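Local coordinates for protein peptidase (Pseudomonas aeruginosa, PDB 5LOX) that probably cleaves peptides or proteins as a proteasome-like ancestral beta subunit (Anbu) that assembles into helical complexes, at residues F36-R42 with L73-P77; S57-L62 with T89-V93; G70-L74 with A84-E88. The protein carries 3 engineered substitutions. All blocks are in the same frame, centred on the assembly; numbering follows the deposited sequence.

Interaction 1: residues F36-R42 with L73-P77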
loop_
_atom_site.group_PDB
_atom_site.type_symbol
_atom_site.label_atom_id
_atom_site.label_comp_id
_atom_site.label_asym_id
_atom_site.label_seq_id
_atom_site.Cartn_x
_atom_site.Cartn_y
_atom_site.Cartn_z
ATOM N N PHE A 36 -91.625 59.494 46.834
ATOM C CA PHE A 36 -91.560 60.559 47.831
ATOM C C PHE A 36 -92.894 61.280 47.815
ATOM O O PHE A 36 -93.577 61.261 46.797
ATOM C CB PHE A 36 -90.505 61.591 47.464
ATOM C CG PHE A 36 -89.128 61.035 47.264
ATOM C CD1 PHE A 36 -88.762 60.480 46.047
ATOM C CD2 PHE A 36 -88.188 61.093 48.284
ATOM C CE1 PHE A 36 -87.497 59.962 45.865
ATOM C CE2 PHE A 36 -86.927 60.598 48.103
ATOM C CZ PHE A 36 -86.579 60.027 46.893
ATOM N N GLY A 37 -93.280 61.888 48.933
ATOM C CA GLY A 37 -94.472 62.718 48.923
ATOM C C GLY A 37 -95.180 62.894 50.252
ATOM O O GLY A 37 -94.825 62.265 51.245
ATOM N N THR A 38 -96.202 63.751 50.240
ATOM C CA THR A 38 -97.106 63.930 51.369
ATOM C C THR A 38 -98.520 63.654 50.860
ATOM O O THR A 38 -98.922 64.217 49.845
ATOM C CB THR A 38 -96.950 65.329 52.005
ATOM O OG1 THR A 38 -96.379 66.236 51.058
ATOM C CG2 THR A 38 -95.990 65.256 53.227
ATOM N N PRO A 39 -99.259 62.729 51.522
ATOM C CA PRO A 39 -100.598 62.372 51.014
ATOM C C PRO A 39 -101.555 63.568 50.918
ATOM O O PRO A 39 -101.603 64.387 51.818
ATOM C CB PRO A 39 -101.107 61.357 52.041
ATOM C CG PRO A 39 -99.871 60.750 52.615
ATOM C CD PRO A 39 -98.865 61.864 52.652
ATOM N N GLY A 40 -102.291 63.645 49.810
ATOM C CA GLY A 40 -103.214 64.739 49.566
ATOM C C GLY A 40 -102.560 66.006 49.035
ATOM O O GLY A 40 -103.266 66.944 48.666
ATOM N N GLU A 41 -101.230 66.007 48.924
ATOM C CA GLU A 41 -100.476 67.158 48.407
ATOM C C GLU A 41 -99.533 66.794 47.223
ATOM O O GLU A 41 -99.540 67.488 46.197
ATOM C CB GLU A 41 -99.753 67.853 49.570
ATOM C CG GLU A 41 -98.288 68.238 49.362
ATOM C CD GLU A 41 -98.063 69.377 48.388
ATOM O OE1 GLU A 41 -99.021 70.040 47.982
ATOM O OE2 GLU A 41 -96.897 69.596 48.010
ATOM N N ARG A 42 -98.743 65.723 47.319
ATOM C CA ARG A 42 -97.853 65.393 46.194
ATOM C C ARG A 42 -97.349 63.952 46.169
ATOM O O ARG A 42 -97.192 63.316 47.209
ATOM C CB ARG A 42 -96.688 66.396 46.137
ATOM C CG ARG A 42 -95.368 65.938 46.740
ATOM C CD ARG A 42 -94.680 66.985 47.627
ATOM N NE ARG A 42 -94.871 68.378 47.226
ATOM C CZ ARG A 42 -93.959 69.177 46.671
ATOM N NH1 ARG A 42 -92.727 68.769 46.414
ATOM N NH2 ARG A 42 -94.299 70.413 46.371
ATOM N N LEU A 73 -87.326 67.721 47.852
ATOM C CA LEU A 73 -88.412 67.194 47.039
ATOM C C LEU A 73 -89.804 67.397 47.626
ATOM O O LEU A 73 -90.782 67.159 46.925
ATOM C CB LEU A 73 -88.223 65.707 46.786
ATOM C CG LEU A 73 -87.128 65.279 45.827
ATOM C CD1 LEU A 73 -87.089 63.762 45.763
ATOM C CD2 LEU A 73 -87.335 65.849 44.437
ATOM N N LEU A 74 -89.922 67.790 48.896
ATOM C CA LEU A 74 -91.246 68.009 49.472
ATOM C C LEU A 74 -91.765 69.426 49.429
ATOM O O LEU A 74 -92.943 69.617 49.696
ATOM C CB LEU A 74 -91.304 67.524 50.910
ATOM C CG LEU A 74 -91.219 66.014 51.106
ATOM C CD1 LEU A 74 -91.338 65.706 52.593
ATOM C CD2 LEU A 74 -92.241 65.213 50.304
ATOM N N ASN A 75 -90.954 70.403 49.023
ATOM C CA ASN A 75 -91.350 71.815 49.137
ATOM C C ASN A 75 -91.233 72.529 47.765
ATOM O O ASN A 75 -91.896 73.525 47.500
ATOM C CB ASN A 75 -90.535 72.569 50.179
ATOM C CG ASN A 75 -89.074 72.689 49.828
ATOM O OD1 ASN A 75 -88.282 72.119 50.530
ATOM N ND2 ASN A 75 -88.703 73.415 48.755
ATOM N N VAL A 76 -90.348 72.000 46.928
ATOM C CA VAL A 76 -90.256 72.296 45.505
ATOM C C VAL A 76 -91.635 72.487 44.825
ATOM O O VAL A 76 -92.549 71.670 45.022
ATOM C CB VAL A 76 -89.444 71.155 44.831
ATOM C CG1 VAL A 76 -90.138 70.572 43.609
ATOM C CG2 VAL A 76 -88.049 71.636 44.516
ATOM N N PRO A 77 -91.816 73.586 44.058
ATOM C CA PRO A 77 -93.201 73.983 43.696
ATOM C C PRO A 77 -93.762 73.297 42.460
ATOM O O PRO A 77 -94.961 73.394 42.228
ATOM C CB PRO A 77 -93.089 75.493 43.461
ATOM C CG PRO A 77 -91.677 75.691 43.062
ATOM C CD PRO A 77 -90.848 74.646 43.747
#

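Interaction 2: residues S57-L62 with T89-V93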
loop_
_atom_site.group_PDB
_atom_site.type_symbol
_atom_site.label_atom_id
_atom_site.label_comp_id
_atom_site.label_asym_id
_atom_site.label_seq_id
_atom_site.Cartn_x
_atom_site.Cartn_y
_atom_site.Cartn_z
ATOM N N SER A 57 -75.845 57.781 46.048
ATOM C CA SER A 57 -75.549 59.007 46.769
ATOM C C SER A 57 -76.632 60.064 46.501
ATOM O O SER A 57 -77.012 60.786 47.393
ATOM C CB SER A 57 -74.142 59.507 46.423
ATOM O OG SER A 57 -73.198 58.749 47.157
ATOM N N VAL A 58 -77.080 60.175 45.257
ATOM C CA VAL A 58 -78.049 61.191 44.915
ATOM C C VAL A 58 -79.321 60.940 45.672
ATOM O O VAL A 58 -79.838 61.816 46.324
ATOM C CB VAL A 58 -78.325 61.203 43.414
ATOM C CG1 VAL A 58 -79.601 61.960 43.119
ATOM C CG2 VAL A 58 -77.156 61.840 42.669
ATOM N N ILE A 59 -79.799 59.707 45.624
ATOM C CA ILE A 59 -81.039 59.335 46.316
ATOM C C ILE A 59 -80.923 59.528 47.833
ATOM O O ILE A 59 -81.795 60.062 48.478
ATOM C CB ILE A 59 -81.354 57.877 46.059
ATOM C CG1 ILE A 59 -81.693 57.698 44.590
ATOM C CG2 ILE A 59 -82.482 57.424 46.947
ATOM C CD1 ILE A 59 -83.099 58.088 44.208
ATOM N N ASN A 60 -79.796 59.115 48.382
ATOM C CA ASN A 60 -79.562 59.275 49.782
ATOM C C ASN A 60 -79.609 60.724 50.226
ATOM O O ASN A 60 -80.149 61.032 51.267
ATOM C CB ASN A 60 -78.228 58.646 50.168
ATOM C CG ASN A 60 -78.418 57.453 51.135
ATOM O OD1 ASN A 60 -78.434 56.323 50.675
ATOM N ND2 ASN A 60 -78.582 57.696 52.459
ATOM N N LEU A 61 -79.007 61.614 49.458
ATOM C CA LEU A 61 -79.000 63.007 49.852
ATOM C C LEU A 61 -80.417 63.558 49.781
ATOM O O LEU A 61 -80.803 64.383 50.588
ATOM C CB LEU A 61 -78.031 63.835 48.983
ATOM C CG LEU A 61 -76.532 63.521 49.096
ATOM C CD1 LEU A 61 -75.774 64.517 48.246
ATOM C CD2 LEU A 61 -75.993 63.518 50.522
ATOM N N LEU A 62 -81.163 63.169 48.749
ATOM C CA LEU A 62 -82.515 63.662 48.592
ATOM C C LEU A 62 -83.350 63.251 49.785
ATOM O O LEU A 62 -84.149 64.047 50.260
ATOM C CB LEU A 62 -83.141 63.137 47.306
ATOM C CG LEU A 62 -82.595 63.724 46.005
ATOM C CD1 LEU A 62 -83.110 62.919 44.834
ATOM C CD2 LEU A 62 -82.952 65.182 45.821
ATOM N N THR A 89 -78.524 68.051 42.416
ATOM C CA THR A 89 -77.922 67.136 43.410
ATOM C C THR A 89 -76.895 66.206 42.765
ATOM O O THR A 89 -75.830 65.997 43.289
ATOM C CB THR A 89 -78.991 66.255 44.078
ATOM O OG1 THR A 89 -80.122 67.051 44.437
ATOM C CG2 THR A 89 -78.430 65.580 45.296
ATOM N N THR A 90 -77.225 65.695 41.585
ATOM C CA THR A 90 -76.296 64.882 40.819
ATOM C C THR A 90 -74.976 65.640 40.618
ATOM O O THR A 90 -73.925 65.101 40.895
ATOM C CB THR A 90 -76.891 64.478 39.445
ATOM O OG1 THR A 90 -78.199 63.923 39.624
ATOM C CG2 THR A 90 -76.028 63.464 38.793
ATOM N N ARG A 91 -75.041 66.887 40.121
ATOM C CA ARG A 91 -73.837 67.700 39.887
ATOM C C ARG A 91 -72.975 67.727 41.124
ATOM O O ARG A 91 -71.755 67.632 41.063
ATOM C CB ARG A 91 -74.208 69.136 39.493
ATOM C CG ARG A 91 -74.598 69.330 38.043
ATOM C CD ARG A 91 -74.759 70.806 37.670
ATOM N NE ARG A 91 -76.023 71.394 38.141
ATOM C CZ ARG A 91 -77.203 71.277 37.525
ATOM N NH1 ARG A 91 -78.269 71.872 38.040
ATOM N NH2 ARG A 91 -77.344 70.554 36.400
ATOM N N GLU A 92 -73.626 67.934 42.245
ATOM C CA GLU A 92 -72.941 68.049 43.516
ATOM C C GLU A 92 -72.185 66.777 43.858
ATOM O O GLU A 92 -71.054 66.826 44.311
ATOM C CB GLU A 92 -73.962 68.370 44.604
ATOM C CG GLU A 92 -73.345 68.706 45.945
ATOM C CD GLU A 92 -74.346 68.611 47.070
ATOM O OE1 GLU A 92 -75.555 68.839 46.796
ATOM O OE2 GLU A 92 -73.915 68.355 48.212
ATOM N N VAL A 93 -72.807 65.638 43.609
ATOM C CA VAL A 93 -72.176 64.337 43.885
ATOM C C VAL A 93 -70.976 64.056 42.962
ATOM O O VAL A 93 -69.944 63.571 43.409
ATOM C CB VAL A 93 -73.186 63.183 43.739
ATOM C CG1 VAL A 93 -72.502 61.846 43.949
ATOM C CG2 VAL A 93 -74.330 63.340 44.718
#

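Interaction 3: residues G70-L74 with A84-E88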
loop_
_atom_site.group_PDB
_atom_site.type_symbol
_atom_site.label_atom_id
_atom_site.label_comp_id
_atom_site.label_asym_id
_atom_site.label_seq_id
_atom_site.Cartn_x
_atom_site.Cartn_y
_atom_site.Cartn_z
ATOM N N GLY A 70 -85.005 73.813 53.876
ATOM C CA GLY A 70 -84.282 74.257 52.683
ATOM C C GLY A 70 -84.815 73.480 51.502
ATOM O O GLY A 70 -85.752 72.704 51.658
ATOM N N ALA A 71 -84.249 73.683 50.317
ATOM C CA ALA A 71 -84.745 73.010 49.097
ATOM C C ALA A 71 -84.788 71.487 49.239
ATOM O O ALA A 71 -83.796 70.866 49.610
ATOM C CB ALA A 71 -83.900 73.395 47.893
ATOM N N SER A 72 -85.948 70.901 48.950
ATOM C CA SER A 72 -86.139 69.459 49.050
ATOM C C SER A 72 -87.289 69.010 48.180
ATOM O O SER A 72 -88.165 69.800 47.880
ATOM C CB SER A 72 -86.508 69.068 50.472
ATOM O OG SER A 72 -87.916 68.924 50.596
ATOM N N LEU A 73 -87.326 67.721 47.852
ATOM C CA LEU A 73 -88.412 67.194 47.039
ATOM C C LEU A 73 -89.804 67.397 47.626
ATOM O O LEU A 73 -90.782 67.159 46.925
ATOM C CB LEU A 73 -88.223 65.707 46.786
ATOM C CG LEU A 73 -87.128 65.279 45.827
ATOM C CD1 LEU A 73 -87.089 63.762 45.763
ATOM C CD2 LEU A 73 -87.335 65.849 44.437
ATOM N N LEU A 74 -89.922 67.790 48.896
ATOM C CA LEU A 74 -91.246 68.009 49.472
ATOM C C LEU A 74 -91.765 69.426 49.429
ATOM O O LEU A 74 -92.943 69.617 49.696
ATOM C CB LEU A 74 -91.304 67.524 50.910
ATOM C CG LEU A 74 -91.219 66.014 51.106
ATOM C CD1 LEU A 74 -91.338 65.706 52.593
ATOM C CD2 LEU A 74 -92.241 65.213 50.304
ATOM N N ALA A 84 -85.176 69.426 38.346
ATOM C CA ALA A 84 -84.015 70.315 38.389
ATOM C C ALA A 84 -83.219 70.055 39.654
ATOM O O ALA A 84 -81.994 70.105 39.635
ATOM C CB ALA A 84 -84.455 71.774 38.311
ATOM N N LEU A 85 -83.928 69.797 40.748
ATOM C CA LEU A 85 -83.279 69.578 42.033
ATOM C C LEU A 85 -82.494 68.277 42.022
ATOM O O LEU A 85 -81.364 68.233 42.484
ATOM C CB LEU A 85 -84.283 69.561 43.167
ATOM C CG LEU A 85 -83.647 69.252 44.530
ATOM C CD1 LEU A 85 -82.624 70.302 44.944
ATOM C CD2 LEU A 85 -84.729 69.123 45.599
ATOM N N VAL A 86 -83.077 67.241 41.434
ATOM C CA VAL A 86 -82.367 65.991 41.288
ATOM C C VAL A 86 -81.076 66.238 40.508
ATOM O O VAL A 86 -80.008 65.834 40.934
ATOM C CB VAL A 86 -83.232 64.940 40.575
ATOM C CG1 VAL A 86 -82.425 63.682 40.286
ATOM C CG2 VAL A 86 -84.419 64.593 41.438
ATOM N N ALA A 87 -81.187 66.898 39.359
ATOM C CA ALA A 87 -80.026 67.202 38.529
ATOM C C ALA A 87 -78.974 67.984 39.313
ATOM O O ALA A 87 -77.796 67.664 39.293
ATOM C CB ALA A 87 -80.466 67.980 37.296
ATOM N N GLU A 88 -79.425 69.051 39.959
ATOM C CA GLU A 88 -78.584 69.875 40.827
ATOM C C GLU A 88 -77.815 68.984 41.800
ATOM O O GLU A 88 -76.614 69.129 41.987
ATOM C CB GLU A 88 -79.494 70.911 41.537
ATOM C CG GLU A 88 -78.974 71.561 42.816
ATOM C CD GLU A 88 -77.963 72.653 42.552
ATOM O OE1 GLU A 88 -77.391 72.693 41.417
ATOM O OE2 GLU A 88 -77.730 73.462 43.479
#

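Interaction 1: residues F36-R42 with L73-P77
Val76 O is gripped by two nitrogens of one guanidinium: Arg42 NH2 donates to Val76 O at 2.5 Å, nearly straight at 164°, and Arg42 NH1 reaches Val76 O only weakly at 3.2 Å. The acceptor lies at the edge of the guanidinium, close to its plane. Leu73 O sits at the same group's edge, where Arg42 NH1 approaches it to 2.6 Å in a bent, weak bond. Leu74 O stands over the face instead, 3.2 Å from Arg42 CZ, close but not hydrogen-bonded, since the angles to NE and NH1 are poor. The arginine chain is bent at chi2 (-135°) and chi3 (-33°), and Arg42 NE pairs with Glu41 OE2 in a salt bridge at 2.5 Å. The hairpin joining strands 33-38 and 42-50 of this proteasome-subunit fold presents the pair; Thr38 O accepts from both Glu41 N and Arg42 N. Earlier in strand 33-38, Leu73 CD1 sits almost centrally over one face of the Phe36 ring, 3.6 Å from its centroid, a CH-pi contact beside helix 52-66. Leu74 CD2 lies 3.6 Å from Gly37 CA. Carbonyls of the loop before helix 79-97 thus converge on a single cation whose charge Glu41 probably offsets in part; this should polarise those C=O groups and limit rotation of the guanidinium.

Interaction 2: residues S57-L62 with T89-V93
Leu61 lies against Thr89 and Val93 where the two helices stacked on the sheet of this proteasome-type Ntn-hydrolase fold cross, 57-62 from helix 52-66 and 89-93 from helix 79-97. The segment axes approach to 9.4 Å, with their directions 120° apart. Followed outward, Leu61 begins at CB, which meets Thr89 CG2 at 4.1 Å. Its CG stands beside the backbone N, anti to the carbonyl carbon (chi1 -66°), and the branch runs past Thr89 in the opposite direction. At the tip, Leu61 CD1 rests on Val93 CG2 at 4.0 Å and also touches the methyl of Thr89. The Leu61 side chain further packs on Tyr80 of the second subunit, another copy of this protein, so one residue serves both the helix pair and the assembly. Glu92 skirts the same leucine, its carboxylate bound to Arg65 by a salt bridge. The two methyls of Val93 part company: CG1 meets Ser57 CB at 3.8 Å, while CG2 also meets Val58. Ser57 OG is hydrogen-bonded to Tyr80 OH of the second subunit. No hydrogen bond joins the two segments; the threonine hydroxyls turn back onto their own helix, Thr89 OG1 to Leu85 O and Thr90 OG1 to Val86 O. Phe111 of strand 109-117 packs against Val58 and Thr90; Val58 CG2 lies 3.7 Å from Thr90 CA. Leu62 CD2 lies 3.7 Å from Thr89 OG1.

Interaction 3: residues G70-L74 with A84-E88
The peptide plane between Ser72 and Leu73 carries a methyl on one face: Leu85 CD2 stands over it, 3.6 Å from Ser72 C and 3.7 Å from Leu73 N. The same methyl, Leu85 CD2, is 4.3 Å from Ala71 C, at the preceding peptide. The N-H at the edge of the following peptide turns to a side chain of its own segment, with Leu74 N donating to Ser72 OG at 2.9 Å and 156°. This bond makes an ST turn. With CG anti to the backbone N (chi1 177°), the Leu85 branch leans from helix 79-97 to the loop. Its other methyl, Leu85 CD1, only just meets Ala71 CB, at 4.5 Å. In the proteasome-type fold this is the connection between two consecutive helices, 52-66 and 79-97, that lie on one sheet; residues 70-74 of the connecting loop are laid against a later turn of the second helix. Leu73 completes the contact with its branch, Leu73 CD2 lying 4.3 Å from Leu85 CD2 and 4.4 Å from Val86 CG2. No hydrogen bond crosses between the segments. Val86 also packs on Leu62 of helix 52-66 and on Phe111 and Val113 of strand 109-117.

In the fold
From the N terminus, the end of strand 33-38 and the hairpin turn open interaction 1, which closes a loop over strand 42-50 and helix 52-66 at residues 73-77. Interaction 2 starts inside that loop, at 57-62, and ends beyond it at 89-93, so the two cross along the chain. Interaction 3, 70-74 with 84-88, is nested within interaction 2 and shares Leu73 and Leu74 with interaction 1. Leu62 CD1 touches both Leu73 and Val86, bringing all three together. The hairpin is thereby tied to the inter-helix loop, the loop to helix 79-97, and that helix to helix 52-66.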